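Local coordinates for protein extracellular endo-alpha-(1->5)-L-arabinanase 1 (Bacillus subtilis, PDB 1UV4) that cleaves internal alpha-1,5-L-arabinofuranosyl linkages of linear and sugar beet arabinan, as a secreted, calcium-binding enzyme of plant cell-wall degradation, at residues A[145-158]-A[171-185]. Numbering follows the deposited sequence.
Sequences WLAFGSFWSGIKLT and LYSIAARPNNGGALE. With EDO (1,2-ethanediol), chain F.
Phe151 lays one ring face over the turn that leads into Leu184: Ala183 CA stands 3.8 Å from the ring centroid, 22° off its normal, a CH-pi contact, and Gly182 O lies over the same face. Its backbone is tied down as well, Phe151 N donating to Leu184 O at 3.0 Å with a nearly straight N-H...O angle of 169°. Next to it, Ser150 forms a single backbone bridge with Glu185, the inferred proton donor, and water joins Ser150 OG at 2.7 Å and, weakly, Glu185 OE1. Ser150, Phe151 and Trp152 probably contact substrate, by similarity to relatives, consistent with this end of the contact lining the active site.

Farther out, strands 155-158 and 171-175 pair antiparallel. The register slips by one residue where Ile155 stands opposite both Ile174 and Ala175, a classic beta bulge: Ile155 N donates to Ala175 O (2.8 Å) and Ile174 N to Ile155 O (2.9 Å). On the face carrying Ile155 and Leu157, Ile155 CG2 packs on Ile174 CG1 at 3.7 Å. On the face of Lys156 and Ser173, Lys156 bends at chi2 (-56°), then runs extended to give NZ to Ser173 OG (2.9 Å) and Ser153 OG, which also bonds Asn128; a 1,2-ethanediol, probably from crystallisation, accepts from Lys156 NZ through O2 and pairs O1 with Ser173 OG.

In this five-bladed propeller, 145-148, 155-158 and 171-175 belong to one blade, while strand 184-192 opens the next, whose Pro187, Leu189 and Leu198 pack against Ile155, Ile174 and Ala175.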
ATOM      1  N   TRP A 145      -2.237   8.790  10.757  1.00 12.25           N
ATOM      2  CA  TRP A 145      -0.983   9.136  10.118  1.00 11.41           C
ATOM      3  C   TRP A 145      -0.986   8.477   8.738  1.00 12.04           C
ATOM      4  O   TRP A 145      -1.666   7.480   8.497  1.00 13.48           O
ATOM      5  CB  TRP A 145       0.208   8.573  10.905  1.00 13.61           C
ATOM      6  CG  TRP A 145       0.478   9.179  12.231  1.00 12.07           C
ATOM      7  CD1 TRP A 145      -0.262   9.077  13.343  1.00 12.73           C
ATOM      8  CD2 TRP A 145       1.645   9.940  12.590  1.00 11.84           C
ATOM      9  NE1 TRP A 145       0.329   9.745  14.388  1.00 13.44           N
ATOM     10  CE2 TRP A 145       1.521  10.274  13.948  1.00 11.37           C
ATOM     11  CE3 TRP A 145       2.794  10.370  11.884  1.00 12.15           C
ATOM     12  CZ2 TRP A 145       2.477  11.045  14.624  1.00 12.60           C
ATOM     13  CZ3 TRP A 145       3.756  11.085  12.576  1.00 12.72           C
ATOM     14  CH2 TRP A 145       3.576  11.433  13.922  1.00 10.69           C
ATOM     15  N   LEU A 146      -0.178   9.033   7.859  1.00 12.49           N
ATOM     16  CA  LEU A 146      -0.060   8.501   6.474  1.00 13.24           C
ATOM     17  C   LEU A 146       1.397   8.189   6.144  1.00 13.84           C
ATOM     18  O   LEU A 146       2.261   9.057   6.273  1.00 13.70           O
ATOM     19  CB  LEU A 146      -0.578   9.518   5.453  1.00 13.66           C
ATOM     20  CG  LEU A 146      -0.662   9.024   3.984  1.00 16.14           C
ATOM     21  CD1 LEU A 146      -1.851   8.142   3.787  1.00 18.35           C
ATOM     22  CD2 LEU A 146      -0.652  10.267   3.028  1.00 19.22           C
ATOM     23  N   ALA A 147       1.649   6.950   5.732  1.00 14.13           N
ATOM     24  CA  ALA A 147       2.959   6.585   5.160  1.00 13.24           C
ATOM     25  C   ALA A 147       2.808   6.457   3.646  1.00 13.97           C
ATOM     26  O   ALA A 147       1.733   6.212   3.109  1.00 14.36           O
ATOM     27  CB  ALA A 147       3.456   5.329   5.759  1.00 14.30           C
ATOM     28  N   PHE A 148       3.901   6.685   2.940  1.00 14.19           N
ATOM     29  CA  PHE A 148       3.914   6.533   1.488  1.00 13.84           C
ATOM     30  C   PHE A 148       5.336   6.472   0.981  1.00 13.42           C
ATOM     31  O   PHE A 148       6.286   6.668   1.683  1.00 14.22           O
ATOM     32  CB  PHE A 148       3.138   7.664   0.794  1.00 13.35           C
ATOM     33  CG  PHE A 148       3.796   9.021   0.913  1.00 13.98           C
ATOM     34  CD1 PHE A 148       3.496   9.846   1.983  1.00 14.28           C
ATOM     35  CD2 PHE A 148       4.742   9.437  -0.004  1.00 14.31           C
ATOM     36  CE1 PHE A 148       4.084  11.055   2.102  1.00 15.94           C
ATOM     37  CE2 PHE A 148       5.357  10.675   0.122  1.00 14.67           C
ATOM     38  CZ  PHE A 148       5.018  11.486   1.181  1.00 14.55           C
ATOM     39  N   GLY A 149       5.458   6.140  -0.284  1.00 14.55           N
ATOM     40  CA  GLY A 149       6.715   6.231  -1.021  1.00 13.93           C
ATOM     41  C   GLY A 149       7.044   5.067  -1.928  1.00 13.31           C
ATOM     42  O   GLY A 149       6.517   3.969  -1.819  1.00 14.16           O
ATOM     43  N   SER A 150       7.991   5.328  -2.821  1.00 13.00           N
ATOM     44  CA  SER A 150       8.515   4.395  -3.795  1.00 13.68           C
ATOM     45  C   SER A 150       9.754   5.003  -4.425  1.00 12.71           C
ATOM     46  O   SER A 150       9.672   6.059  -5.066  1.00 14.47           O
ATOM     47  CB  SER A 150       7.485   4.152  -4.872  1.00 12.02           C
ATOM     48  OG  SER A 150       7.961   3.251  -5.859  1.00 13.52           O
ATOM     49  N   PHE A 151      10.878   4.333  -4.259  1.00 12.61           N
ATOM     50  CA  PHE A 151      12.154   4.723  -4.882  1.00 12.94           C
ATOM     51  C   PHE A 151      12.621   6.086  -4.387  1.00 12.30           C
ATOM     52  O   PHE A 151      12.121   6.595  -3.374  1.00 13.35           O
ATOM     53  CB  PHE A 151      12.105   4.567  -6.425  1.00 11.70           C
ATOM     54  CG  PHE A 151      12.340   3.170  -6.884  1.00 12.57           C
ATOM     55  CD1 PHE A 151      11.332   2.229  -6.857  1.00 14.80           C
ATOM     56  CD2 PHE A 151      13.618   2.756  -7.243  1.00 12.44           C
ATOM     57  CE1 PHE A 151      11.575   0.932  -7.285  1.00 14.87           C
ATOM     58  CE2 PHE A 151      13.864   1.444  -7.680  1.00 14.56           C
ATOM     59  CZ  PHE A 151      12.839   0.540  -7.686  1.00 15.19           C
ATOM     60  N   TRP A 152      13.659   6.617  -5.007  1.00 12.65           N
ATOM     61  CA  TRP A 152      14.319   7.827  -4.510  1.00 12.17           C
ATOM     62  C   TRP A 152      14.723   7.617  -3.045  1.00 12.20           C
ATOM     63  O   TRP A 152      15.313   6.563  -2.793  1.00 12.21           O
ATOM     64  CB  TRP A 152      13.519   9.070  -4.813  1.00 13.99           C
ATOM     65  CG  TRP A 152      13.442   9.382  -6.298  1.00 12.62           C
ATOM     66  CD1 TRP A 152      14.301  10.167  -7.025  1.00 14.26           C
ATOM     67  CD2 TRP A 152      12.494   8.863  -7.246  1.00 12.55           C
ATOM     68  NE1 TRP A 152      13.929  10.184  -8.359  1.00 11.77           N
ATOM     69  CE2 TRP A 152      12.801   9.419  -8.497  1.00 12.51           C
ATOM     70  CE3 TRP A 152      11.371   8.022  -7.152  1.00 11.43           C
ATOM     71  CZ2 TRP A 152      12.068   9.135  -9.659  1.00 11.32           C
ATOM     72  CZ3 TRP A 152      10.667   7.731  -8.303  1.00 14.13           C
ATOM     73  CH2 TRP A 152      10.997   8.285  -9.530  1.00 12.77           C
ATOM     74  N   SER A 153      14.447   8.550  -2.130  1.00 12.42           N
ATOM     75  CA  SER A 153      14.943   8.409  -0.743  1.00 12.40           C
ATOM     76  C   SER A 153      13.978   7.558   0.103  1.00 13.08           C
ATOM     77  O   SER A 153      14.209   7.431   1.318  1.00 12.95           O
ATOM     78  CB  SER A 153      15.201   9.776  -0.090  1.00 11.97           C
ATOM     79  OG  SER A 153      14.022  10.469   0.221  1.00 12.71           O
ATOM     80  N   GLY A 154      12.941   6.953  -0.521  1.00 13.25           N
ATOM     81  CA  GLY A 154      12.163   5.916   0.147  1.00 14.11           C
ATOM     82  C   GLY A 154      10.846   6.307   0.776  1.00 13.47           C
ATOM     83  O   GLY A 154      10.097   7.113   0.284  1.00 13.27           O
ATOM     84  N   ILE A 155      10.601   5.723   1.943  1.00 13.44           N
ATOM     85  CA  ILE A 155       9.334   5.805   2.654  1.00 13.33           C
ATOM     86  C   ILE A 155       9.275   6.961   3.629  1.00 12.78           C
ATOM     87  O   ILE A 155      10.183   7.183   4.431  1.00 13.96           O
ATOM     88  CB  ILE A 155       9.092   4.498   3.393  1.00 12.80           C
ATOM     89  CG1 ILE A 155       9.289   3.317   2.414  1.00 14.40           C
ATOM     90  CG2 ILE A 155       7.688   4.453   4.021  1.00 15.01           C
ATOM     91  CD1 ILE A 155       8.463   3.288   1.212  1.00 16.30           C
ATOM     92  N   LYS A 156       8.178   7.725   3.463  1.00 12.57           N
ATOM     93  CA  LYS A 156       7.915   8.926   4.245  1.00 12.48           C
ATOM     94  C   LYS A 156       6.668   8.720   5.097  1.00 13.27           C
ATOM     95  O   LYS A 156       5.860   7.856   4.817  1.00 13.43           O
ATOM     96  CB  LYS A 156       7.718  10.107   3.336  1.00 14.52           C
ATOM     97  CG  LYS A 156       8.849  10.357   2.313  1.00 14.22           C
ATOM     98  CD  LYS A 156      10.216  10.510   2.946  1.00 14.00           C
ATOM     99  CE  LYS A 156      11.304  10.590   1.930  1.00 12.35           C
ATOM    100  NZ  LYS A 156      12.625  10.800   2.589  1.00 14.36           N
ATOM    101  N   LEU A 157       6.533   9.590   6.086  1.00 13.03           N
ATOM    102  CA  LEU A 157       5.466   9.536   7.085  1.00 13.11           C
ATOM    103  C   LEU A 157       5.056  10.949   7.518  1.00 13.49           C
ATOM    104  O   LEU A 157       5.896  11.764   7.787  1.00 14.20           O
ATOM    105  CB  LEU A 157       5.930   8.737   8.286  1.00 14.36           C
ATOM    106  CG  LEU A 157       4.986   8.616   9.466  1.00 14.00           C
ATOM    107  CD1 LEU A 157       3.854   7.691   9.150  1.00 15.50           C
ATOM    108  CD2 LEU A 157       5.758   8.175  10.730  1.00 16.04           C
ATOM    109  N   THR A 158       3.744  11.203   7.536  1.00 13.94           N
ATOM    110  CA  THR A 158       3.221  12.435   8.076  1.00 13.20           C
ATOM    111  C   THR A 158       2.015  12.121   8.970  1.00 12.48           C
ATOM    112  O   THR A 158       1.221  11.226   8.693  1.00 13.91           O
ATOM    113  CB  THR A 158       2.817  13.421   6.949  1.00 13.81           C
ATOM    114  OG1 THR A 158       2.265  14.619   7.502  1.00 13.40           O
ATOM    115  CG2 THR A 158       1.751  12.813   6.053  1.00 15.07           C
ATOM    116  N   LEU A 171       7.277  16.144   7.599  1.00 12.18           N
ATOM    117  CA  LEU A 171       7.421  14.922   6.849  1.00 13.65           C
ATOM    118  C   LEU A 171       8.633  14.153   7.346  1.00 13.84           C
ATOM    119  O   LEU A 171       9.756  14.662   7.275  1.00 16.56           O
ATOM    120  CB  LEU A 171       7.562  15.259   5.351  1.00 14.57           C
ATOM    121  CG  LEU A 171       7.404  14.079   4.398  1.00 17.18           C
ATOM    122  CD1 LEU A 171       6.017  13.409   4.461  1.00 15.80           C
ATOM    123  CD2 LEU A 171       7.689  14.496   2.950  1.00 17.26           C
ATOM    124  N   TYR A 172       8.422  12.925   7.818  1.00 12.40           N
ATOM    125  CA  TYR A 172       9.453  12.086   8.423  1.00 12.43           C
ATOM    126  C   TYR A 172       9.872  11.007   7.421  1.00 12.98           C
ATOM    127  O   TYR A 172       9.105  10.621   6.534  1.00 14.97           O
ATOM    128  CB  TYR A 172       8.920  11.399   9.687  1.00 13.32           C
ATOM    129  CG  TYR A 172       8.508  12.345  10.794  1.00 12.81           C
ATOM    130  CD1 TYR A 172       9.404  12.749  11.755  1.00 12.38           C
ATOM    131  CD2 TYR A 172       7.216  12.835  10.881  1.00 14.63           C
ATOM    132  CE1 TYR A 172       9.018  13.623  12.790  1.00 11.63           C
ATOM    133  CE2 TYR A 172       6.838  13.695  11.905  1.00 14.11           C
ATOM    134  CZ  TYR A 172       7.741  14.077  12.851  1.00 12.72           C
ATOM    135  OH  TYR A 172       7.380  14.943  13.885  1.00 15.45           O
ATOM    136  N   SER A 173      11.121  10.602   7.553  1.00 13.66           N
ATOM    137  CA  SER A 173      11.703   9.496   6.786  1.00 13.45           C
ATOM    138  C   SER A 173      11.786   8.259   7.645  1.00 13.08           C
ATOM    139  O   SER A 173      12.322   8.296   8.729  1.00 13.55           O
ATOM    140  CB  SER A 173      13.095   9.872   6.303  1.00 12.22           C
ATOM    141  OG  SER A 173      13.019  10.999   5.464  1.00 14.03           O
ATOM    142  N   ILE A 174      11.230   7.143   7.154  1.00 12.02           N
ATOM    143  CA  ILE A 174      11.184   5.915   7.971  1.00 11.89           C
ATOM    144  C   ILE A 174      11.775   4.649   7.354  1.00 11.94           C
ATOM    145  O   ILE A 174      12.057   3.694   8.086  1.00 12.18           O
ATOM    146  CB  ILE A 174       9.748   5.634   8.506  1.00 13.34           C
ATOM    147  CG1 ILE A 174       8.736   5.456   7.398  1.00 12.74           C
ATOM    148  CG2 ILE A 174       9.330   6.719   9.504  1.00 13.72           C
ATOM    149  CD1 ILE A 174       7.364   4.990   7.901  1.00 13.68           C
ATOM    150  N   ALA A 175      12.019   4.628   6.033  1.00 12.44           N
ATOM    151  CA  ALA A 175      12.760   3.515   5.427  1.00 12.16           C
ATOM    152  C   ALA A 175      13.380   3.964   4.140  1.00 12.70           C
ATOM    153  O   ALA A 175      12.815   4.777   3.426  1.00 13.08           O
ATOM    154  CB  ALA A 175      11.885   2.236   5.188  1.00 12.45           C
ATOM    155  N   ALA A 176      14.586   3.466   3.882  1.00 12.25           N
ATOM    156  CA  ALA A 176      15.323   3.823   2.655  1.00 12.32           C
ATOM    157  C   ALA A 176      16.250   2.672   2.279  1.00 11.76           C
ATOM    158  O   ALA A 176      16.634   1.860   3.114  1.00 12.26           O
ATOM    159  CB  ALA A 176      16.131   5.086   2.922  1.00 12.08           C
ATOM    160  N   ARG A 177      16.679   2.629   1.014  1.00 11.56           N
ATOM    161  CA  ARG A 177      17.721   1.715   0.583  1.00 12.20           C
ATOM    162  C   ARG A 177      18.793   2.487  -0.174  1.00 13.29           C
ATOM    163  O   ARG A 177      18.923   2.356  -1.378  1.00 12.88           O
ATOM    164  CB  ARG A 177      17.195   0.584  -0.270  1.00 12.03           C
ATOM    165  CG  ARG A 177      16.140  -0.285   0.430  1.00 13.16           C
ATOM    166  CD  ARG A 177      15.731  -1.427  -0.438  1.00 14.53           C
ATOM    167  NE  ARG A 177      16.697  -2.497  -0.462  1.00 14.72           N
ATOM    168  CZ  ARG A 177      16.726  -3.455  -1.371  1.00 14.49           C
ATOM    169  NH1 ARG A 177      15.857  -3.454  -2.382  1.00 14.50           N
ATOM    170  NH2 ARG A 177      17.639  -4.413  -1.289  1.00 17.44           N
ATOM    171  N   PRO A 178      19.589   3.258   0.572  1.00 14.89           N
ATOM    172  CA  PRO A 178      20.564   4.190  -0.040  1.00 14.93           C
ATOM    173  C   PRO A 178      21.593   3.497  -0.912  1.00 15.70           C
ATOM    174  O   PRO A 178      22.081   4.151  -1.872  1.00 15.98           O
ATOM    175  CB  PRO A 178      21.216   4.857   1.173  1.00 16.16           C
ATOM    176  CG  PRO A 178      20.892   3.988   2.334  1.00 16.87           C
ATOM    177  CD  PRO A 178      19.613   3.337   2.043  1.00 15.75           C
ATOM    178  N   ASN A 179      21.910   2.230  -0.615  1.00 14.29           N
ATOM    179  CA  ASN A 179      22.925   1.490  -1.372  1.00 15.36           C
ATOM    180  C   ASN A 179      22.353   0.438  -2.316  1.00 14.98           C
ATOM    181  O   ASN A 179      23.100  -0.289  -2.977  1.00 15.91           O
ATOM    182  CB  ASN A 179      24.003   0.936  -0.412  1.00 16.18           C
ATOM    183  CG  ASN A 179      24.833   2.058   0.211  1.00 18.55           C
ATOM    184  OD1 ASN A 179      24.823   2.248   1.417  1.00 22.32           O
ATOM    185  ND2 ASN A 179      25.553   2.822  -0.629  1.00 22.22           N
ATOM    186  N   ASN A 180      21.032   0.414  -2.474  1.00 14.88           N
ATOM    187  CA  ASN A 180      20.394  -0.485  -3.439  1.00 15.47           C
ATOM    188  C   ASN A 180      19.368   0.286  -4.272  1.00 16.15           C
ATOM    189  O   ASN A 180      18.252  -0.174  -4.507  1.00 15.61           O
ATOM    190  CB  ASN A 180      19.704  -1.670  -2.724  1.00 15.90           C
ATOM    191  CG  ASN A 180      20.660  -2.720  -2.208  1.00 17.85           C
ATOM    192  OD1 ASN A 180      21.018  -3.678  -2.910  1.00 20.41           O
ATOM    193  ND2 ASN A 180      21.078  -2.558  -0.958  1.00 21.80           N
ATOM    194  N   GLY A 181      19.761   1.494  -4.675  1.00 14.39           N
ATOM    195  CA  GLY A 181      19.014   2.281  -5.614  1.00 14.29           C
ATOM    196  C   GLY A 181      17.696   2.819  -5.152  1.00 12.34           C
ATOM    197  O   GLY A 181      16.877   3.260  -5.975  1.00 13.55           O
ATOM    198  N   GLY A 182      17.457   2.814  -3.836  1.00 10.02           N
ATOM    199  CA  GLY A 182      16.173   3.204  -3.290  1.00  9.56           C
ATOM    200  C   GLY A 182      15.067   2.247  -3.647  1.00 10.76           C
ATOM    201  O   GLY A 182      13.909   2.606  -3.619  1.00 11.08           O
ATOM    202  N   ALA A 183      15.397   0.981  -3.905  1.00 10.01           N
ATOM    203  CA  ALA A 183      14.419   0.053  -4.427  1.00 10.50           C
ATOM    204  C   ALA A 183      13.536  -0.536  -3.342  1.00 10.77           C
ATOM    205  O   ALA A 183      13.635  -1.714  -2.969  1.00 11.30           O
ATOM    206  CB  ALA A 183      15.104  -1.019  -5.248  1.00 11.06           C
ATOM    207  N   LEU A 184      12.663   0.305  -2.814  1.00 11.36           N
ATOM    208  CA  LEU A 184      11.630  -0.118  -1.891  1.00 11.64           C
ATOM    209  C   LEU A 184      10.376   0.750  -2.079  1.00 11.16           C
ATOM    210  O   LEU A 184      10.465   1.846  -2.639  1.00 10.68           O
ATOM    211  CB  LEU A 184      12.095  -0.076  -0.440  1.00 11.21           C
ATOM    212  CG  LEU A 184      12.108   1.287   0.264  1.00 11.54           C
ATOM    213  CD1 LEU A 184      12.447   1.086   1.740  1.00 12.94           C
ATOM    214  CD2 LEU A 184      13.051   2.196  -0.380  1.00 13.77           C
ATOM    215  N   GLU A 185       9.235   0.203  -1.682  1.00 11.89           N
ATOM    216  CA  GLU A 185       7.936   0.827  -1.913  1.00 12.39           C
ATOM    217  C   GLU A 185       6.887   0.266  -0.983  1.00 11.95           C
ATOM    218  O   GLU A 185       7.123  -0.660  -0.240  1.00 12.21           O
ATOM    219  CB  GLU A 185       7.494   0.594  -3.372  1.00 12.14           C
ATOM    220  CG  GLU A 185       7.214  -0.871  -3.707  1.00 13.59           C
ATOM    221  CD  GLU A 185       6.429  -1.118  -5.006  1.00 19.40           C
ATOM    222  OE1 GLU A 185       7.055  -1.066  -6.068  1.00 15.89           O
ATOM    223  OE2 GLU A 185       5.198  -1.450  -5.000  1.00 18.92           O
TER
HETATM  224  C1  EDO F1296      12.071  14.428   5.646  1.00 34.14           C
HETATM  225  O1  EDO F1296      12.611  13.492   6.559  1.00 31.82           O
HETATM  226  C2  EDO F1296      11.372  13.692   4.532  1.00 36.61           C
HETATM  227  O2  EDO F1296      12.178  13.727   3.381  1.00 32.44           O
HETATM  228  O   HOH W   1       6.312   1.461  -7.052  1.00 33.86           O
HETATM  229  O   HOH W   2      15.819   5.781  -6.650  1.00 21.41           O
HETATM  230  O   HOH W   3      16.209   4.982  -0.569  1.00 22.16           O